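Local coordinates for protein beta-hexosaminidase (Neisseria gonorrhoeae, PDB 6JTJ) that probably removes terminal N-acetylglucosamine from peptidoglycan fragments during cell-wall recycling, as a glycoside hydrolase of family 3, at residues K206-H211 with M252-P257; I101-H106 with L161-V166. One frame throughout, in Å; residues are numbered along the deposited sequence.

Contact 1 of 2, residues K206-H211 with M252-P257; sequences KSCGKH and MAAVMP. With NAG (2-acetamido-2-deoxy-beta-D-glucopyranose), chain I.
The imidazole of H211 turns an edge to both P257 and the sugar: P257 O and NAG O3 lie near the ring plane, while K210 CB sits over the centre of one face, 3.4 Å above it. The cis peptide between K210 and H211 accompanies this close fold-back. H211 NE2 meets NAG O3 at 2.9 Å in a nearly straight hydrogen bond (164°), and ND1 is held on its other side by D168, which fixes the rotation of the ring. K210 runs alongside M256, CD to CG at 3.8 Å; a bend at chi3 (-73°) brings its ammonium to the sugar, where NZ donates to NAG O4 at 3.0 Å and more loosely to NAG O3. The same nitrogen pairs with E107, so the lysine is gripped by protein and ligand together. Behind it on this face, C208 SG rests between A254 CB and M256 CG. On the opposite face M252 lays its sulfur against the backbone of G209, SD to N 3.4 Å, where no side chain competes for the position. The strands are joined by G209 N to A254 O (3.0 Å) and by M256 N to G209 O (3.0 Å, 163°). At the start of the pair S207 O receives A253 N, with A254 N a weak second donor. Two parallel neighbours, connected through a segment that includes helices 233-238 and 242-249, make a beta-alpha-beta crossover of the TIM-barrel-like family 3 domain, with the sugar-binding K210 and H211 at the C-terminal end of their strand.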
# COMPACT_ATOMS: atom_id res chain seq x y z
N LYS C 206 0.87 -24.55 -7.67
CA LYS C 206 2.15 -24.20 -7.10
C LYS C 206 2.08 -22.87 -6.33
O LYS C 206 1.02 -22.26 -6.26
CB LYS C 206 3.19 -24.08 -8.21
CG LYS C 206 3.34 -25.35 -9.06
CD LYS C 206 3.71 -26.54 -8.21
CE LYS C 206 4.18 -27.69 -9.08
NZ LYS C 206 3.17 -28.03 -10.13
N SER C 207 3.21 -22.44 -5.77
CA SER C 207 3.28 -21.21 -4.97
C SER C 207 4.19 -20.15 -5.60
O SER C 207 5.06 -20.45 -6.43
CB SER C 207 3.80 -21.53 -3.60
OG SER C 207 5.17 -21.92 -3.70
N CYS C 208 3.96 -18.89 -5.21
CA CYS C 208 4.78 -17.77 -5.64
C CYS C 208 5.07 -16.90 -4.44
O CYS C 208 4.17 -16.24 -3.92
CB CYS C 208 4.05 -16.94 -6.71
SG CYS C 208 4.95 -15.48 -7.22
N GLY C 209 6.33 -16.92 -3.99
CA GLY C 209 6.74 -16.19 -2.82
C GLY C 209 6.91 -14.71 -3.12
O GLY C 209 7.45 -14.37 -4.16
N LYS C 210 6.45 -13.86 -2.22
CA LYS C 210 6.54 -12.41 -2.39
C LYS C 210 6.99 -11.77 -1.08
O LYS C 210 6.59 -12.25 -0.03
CB LYS C 210 5.15 -11.83 -2.71
CG LYS C 210 4.37 -12.62 -3.72
CD LYS C 210 3.23 -11.79 -4.32
CE LYS C 210 2.07 -11.58 -3.37
NZ LYS C 210 0.81 -11.37 -4.16
N HIS C 211 7.78 -10.68 -1.09
CA HIS C 211 8.36 -10.02 -2.26
C HIS C 211 9.86 -10.06 -2.06
O HIS C 211 10.38 -9.40 -1.18
CB HIS C 211 7.86 -8.59 -2.37
CG HIS C 211 6.37 -8.48 -2.39
ND1 HIS C 211 5.60 -8.60 -1.25
CD2 HIS C 211 5.51 -8.26 -3.40
CE1 HIS C 211 4.33 -8.45 -1.55
NE2 HIS C 211 4.25 -8.24 -2.85
N MET C 252 8.96 -24.16 -4.39
CA MET C 252 8.28 -22.92 -4.79
C MET C 252 8.49 -22.66 -6.28
O MET C 252 9.61 -22.74 -6.76
CB MET C 252 8.82 -21.75 -3.96
CG MET C 252 8.23 -20.39 -4.30
SD MET C 252 8.74 -19.13 -3.11
CE MET C 252 10.52 -19.16 -3.27
N ALA C 253 7.42 -22.33 -7.00
CA ALA C 253 7.46 -22.21 -8.47
C ALA C 253 7.93 -20.87 -8.99
O ALA C 253 8.45 -20.77 -10.09
CB ALA C 253 6.11 -22.51 -9.06
N ALA C 254 7.72 -19.82 -8.19
CA ALA C 254 7.98 -18.48 -8.65
C ALA C 254 8.21 -17.54 -7.49
O ALA C 254 7.89 -17.84 -6.33
CB ALA C 254 6.80 -17.99 -9.46
N VAL C 255 8.73 -16.38 -7.85
CA VAL C 255 8.99 -15.30 -6.91
C VAL C 255 8.58 -13.99 -7.59
O VAL C 255 8.72 -13.85 -8.81
CB VAL C 255 10.48 -15.36 -6.56
CG1 VAL C 255 11.06 -14.00 -6.32
CG2 VAL C 255 10.70 -16.28 -5.37
N MET C 256 8.04 -13.06 -6.80
CA MET C 256 7.84 -11.69 -7.21
C MET C 256 8.83 -10.86 -6.40
O MET C 256 8.94 -11.03 -5.19
CB MET C 256 6.46 -11.11 -6.85
CG MET C 256 5.18 -11.63 -7.63
SD MET C 256 4.87 -10.96 -9.26
CE MET C 256 5.62 -9.33 -9.12
N PRO C 257 9.55 -9.94 -7.06
CA PRO C 257 10.54 -9.16 -6.35
C PRO C 257 9.94 -7.96 -5.67
O PRO C 257 8.89 -7.46 -6.10
CB PRO C 257 11.49 -8.73 -7.46
CG PRO C 257 10.58 -8.51 -8.61
CD PRO C 257 9.47 -9.55 -8.47
C1 NAG I . 2.41 -5.78 -6.83
C2 NAG I . 2.05 -6.33 -5.45
C3 NAG I . 2.13 -7.84 -5.45
C4 NAG I . 1.33 -8.42 -6.62
C5 NAG I . 1.83 -7.90 -7.95
C6 NAG I . 0.91 -8.33 -9.09
C7 NAG I . 2.61 -5.41 -3.19
C8 NAG I . 1.16 -5.37 -2.91
N2 NAG I . 2.93 -5.86 -4.41
O1 NAG I . 1.88 -4.47 -6.99
O3 NAG I . 1.66 -8.32 -4.21
O4 NAG I . 1.35 -9.83 -6.62
O5 NAG I . 1.82 -6.48 -7.91
O6 NAG I . -0.40 -7.81 -8.99
O7 NAG I . 3.42 -5.00 -2.35

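Contact 2 of 2, residues I101-H106 with L161-V166; sequences IIAVDH and LSFTPV. With NAG (2-acetamido-2-deoxy-beta-D-glucopyranose), chain I.
S162 OG donates to H106 O at 2.6 Å, reaching the oxygen from above its carbonyl plane. With OG anti to the backbone N (chi1 176°), the serine side chain extends across to H106, whose own ring turns elsewhere and is held through NE2 by the backbone of F114. V104 O takes F163 N at 2.8 Å (160°), with S162 CA-H as an additional close neighbour, and V104 N donates to L161 O in its carbonyl plane. A weak bond from L161 N to I102 O begins the ladder. This is a parallel pair of the TIM-barrel-like domain: strand 69-74 flanks 101-104 on its far side, and helix 136-155 packs over V104 and S162. Past the short strand the chain makes an inverse gamma turn centred on F163. Its ring leans on A103, CZ lying 3.4 Å from CB, and meets F292 edge-to-face. D105 brings OD1 to the edge of this ring, near its plane, 3.5 Å from F163 CD2; the carboxylate and ring planes are 46° apart. Each carboxylate oxygen then receives a sugar hydroxyl, OD1 from NAG O4 at 2.8 Å and OD2 from NAG O6 at 2.7 Å, while R113 forms a salt bridge with OD2.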
# COMPACT_ATOMS: atom_id res chain seq x y z
N ILE C 101 -0.81 -19.47 -19.48
CA ILE C 101 -0.92 -19.60 -18.03
C ILE C 101 -1.72 -18.42 -17.48
O ILE C 101 -1.51 -17.28 -17.86
CB ILE C 101 0.49 -19.63 -17.37
CG1 ILE C 101 1.20 -20.94 -17.73
CG2 ILE C 101 0.40 -19.47 -15.86
CD1 ILE C 101 0.60 -22.19 -17.13
N ILE C 102 -2.67 -18.71 -16.60
CA ILE C 102 -3.55 -17.69 -16.04
C ILE C 102 -3.33 -17.59 -14.53
O ILE C 102 -3.41 -18.60 -13.81
CB ILE C 102 -5.03 -18.02 -16.34
CG1 ILE C 102 -5.24 -18.21 -17.85
CG2 ILE C 102 -5.93 -16.92 -15.79
CD1 ILE C 102 -6.66 -18.59 -18.24
N ALA C 103 -3.06 -16.38 -14.06
CA ALA C 103 -2.82 -16.14 -12.64
C ALA C 103 -3.71 -15.06 -12.07
O ALA C 103 -4.35 -14.31 -12.81
CB ALA C 103 -1.36 -15.78 -12.42
N VAL C 104 -3.77 -15.03 -10.74
CA VAL C 104 -4.53 -14.03 -9.99
C VAL C 104 -3.91 -13.84 -8.60
O VAL C 104 -3.21 -14.72 -8.10
CB VAL C 104 -6.01 -14.44 -9.86
CG1 VAL C 104 -6.17 -15.61 -8.89
CG2 VAL C 104 -6.88 -13.28 -9.42
N ASP C 105 -4.14 -12.68 -8.01
CA ASP C 105 -3.74 -12.39 -6.64
C ASP C 105 -4.85 -12.79 -5.66
O ASP C 105 -5.72 -11.97 -5.33
CB ASP C 105 -3.43 -10.89 -6.47
CG ASP C 105 -2.24 -10.43 -7.29
OD1 ASP C 105 -1.14 -10.98 -7.07
OD2 ASP C 105 -2.37 -9.50 -8.12
N HIS C 106 -4.84 -14.05 -5.22
CA HIS C 106 -5.64 -14.49 -4.07
C HIS C 106 -4.70 -14.82 -2.94
O HIS C 106 -4.14 -15.91 -2.89
CB HIS C 106 -6.52 -15.69 -4.39
CG HIS C 106 -7.87 -15.32 -4.93
ND1 HIS C 106 -8.99 -16.11 -4.75
CD2 HIS C 106 -8.28 -14.25 -5.63
CE1 HIS C 106 -10.03 -15.53 -5.31
NE2 HIS C 106 -9.63 -14.40 -5.86
N LEU C 161 -2.71 -20.52 -11.13
CA LEU C 161 -1.84 -20.13 -10.03
C LEU C 161 -2.39 -18.88 -9.34
O LEU C 161 -2.85 -17.95 -10.01
CB LEU C 161 -0.48 -19.80 -10.63
CG LEU C 161 0.61 -19.16 -9.78
CD1 LEU C 161 1.30 -20.21 -8.93
CD2 LEU C 161 1.63 -18.52 -10.68
N SER C 162 -2.32 -18.87 -8.01
CA SER C 162 -2.46 -17.63 -7.24
C SER C 162 -1.08 -17.12 -6.81
O SER C 162 -0.21 -17.90 -6.45
CB SER C 162 -3.30 -17.85 -5.99
OG SER C 162 -3.36 -16.66 -5.21
N PHE C 163 -0.89 -15.81 -6.89
CA PHE C 163 0.37 -15.19 -6.47
C PHE C 163 0.40 -15.09 -4.94
O PHE C 163 0.12 -14.06 -4.37
CB PHE C 163 0.58 -13.82 -7.15
CG PHE C 163 0.83 -13.88 -8.64
CD1 PHE C 163 1.75 -14.78 -9.17
CD2 PHE C 163 0.17 -13.05 -9.54
CE1 PHE C 163 2.01 -14.83 -10.53
CE2 PHE C 163 0.43 -13.10 -10.91
CZ PHE C 163 1.35 -13.99 -11.40
N THR C 164 0.75 -16.20 -4.31
CA THR C 164 0.77 -16.33 -2.87
C THR C 164 1.70 -17.50 -2.57
O THR C 164 1.82 -18.43 -3.39
CB THR C 164 -0.67 -16.52 -2.35
OG1 THR C 164 -0.73 -16.27 -0.94
CG2 THR C 164 -1.20 -17.92 -2.66
N PRO C 165 2.36 -17.49 -1.40
CA PRO C 165 2.22 -16.60 -0.27
C PRO C 165 3.21 -15.45 -0.15
O PRO C 165 4.34 -15.52 -0.64
CB PRO C 165 2.48 -17.52 0.89
CG PRO C 165 3.56 -18.42 0.39
CD PRO C 165 3.21 -18.65 -1.06
N VAL C 166 2.77 -14.44 0.59
CA VAL C 166 3.64 -13.42 1.13
C VAL C 166 4.56 -14.03 2.18
O VAL C 166 4.10 -14.65 3.13
CB VAL C 166 2.80 -12.29 1.75
CG1 VAL C 166 3.68 -11.30 2.50
CG2 VAL C 166 2.03 -11.57 0.65
C1 NAG I . 2.41 -5.78 -6.83
C2 NAG I . 2.05 -6.33 -5.45
C3 NAG I . 2.13 -7.84 -5.45
C4 NAG I . 1.33 -8.42 -6.62
C5 NAG I . 1.83 -7.90 -7.95
C6 NAG I . 0.91 -8.33 -9.09
C7 NAG I . 2.61 -5.41 -3.19
C8 NAG I . 1.16 -5.37 -2.91
N2 NAG I . 2.93 -5.86 -4.41
O1 NAG I . 1.88 -4.47 -6.99
O3 NAG I . 1.66 -8.32 -4.21
O4 NAG I . 1.35 -9.83 -6.62
O5 NAG I . 1.82 -6.48 -7.91
O6 NAG I . -0.40 -7.81 -8.99
O7 NAG I . 3.42 -5.00 -2.35

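Overall arrangement
Contact 2 closes first along the chain, and contact 1 follows in series; helix 186-202 lies between 161-166 and 206-211. Their centres are 9 Å apart, and all four segments belong to the same family 3 domain. Both reach the same sheet; the loop after strand 161-162 meets 206-211, where C208 N probably donates to T164 O and K210 NZ to F163 O. The two contacts also reach the same bound N-acetylglucosamine, with D105 coming from contact 2 and K210 and H211 from contact 1. D221 of the second subunit adds its backbone oxygen, so the sugar site draws on adjoining strand ends and on the dimer.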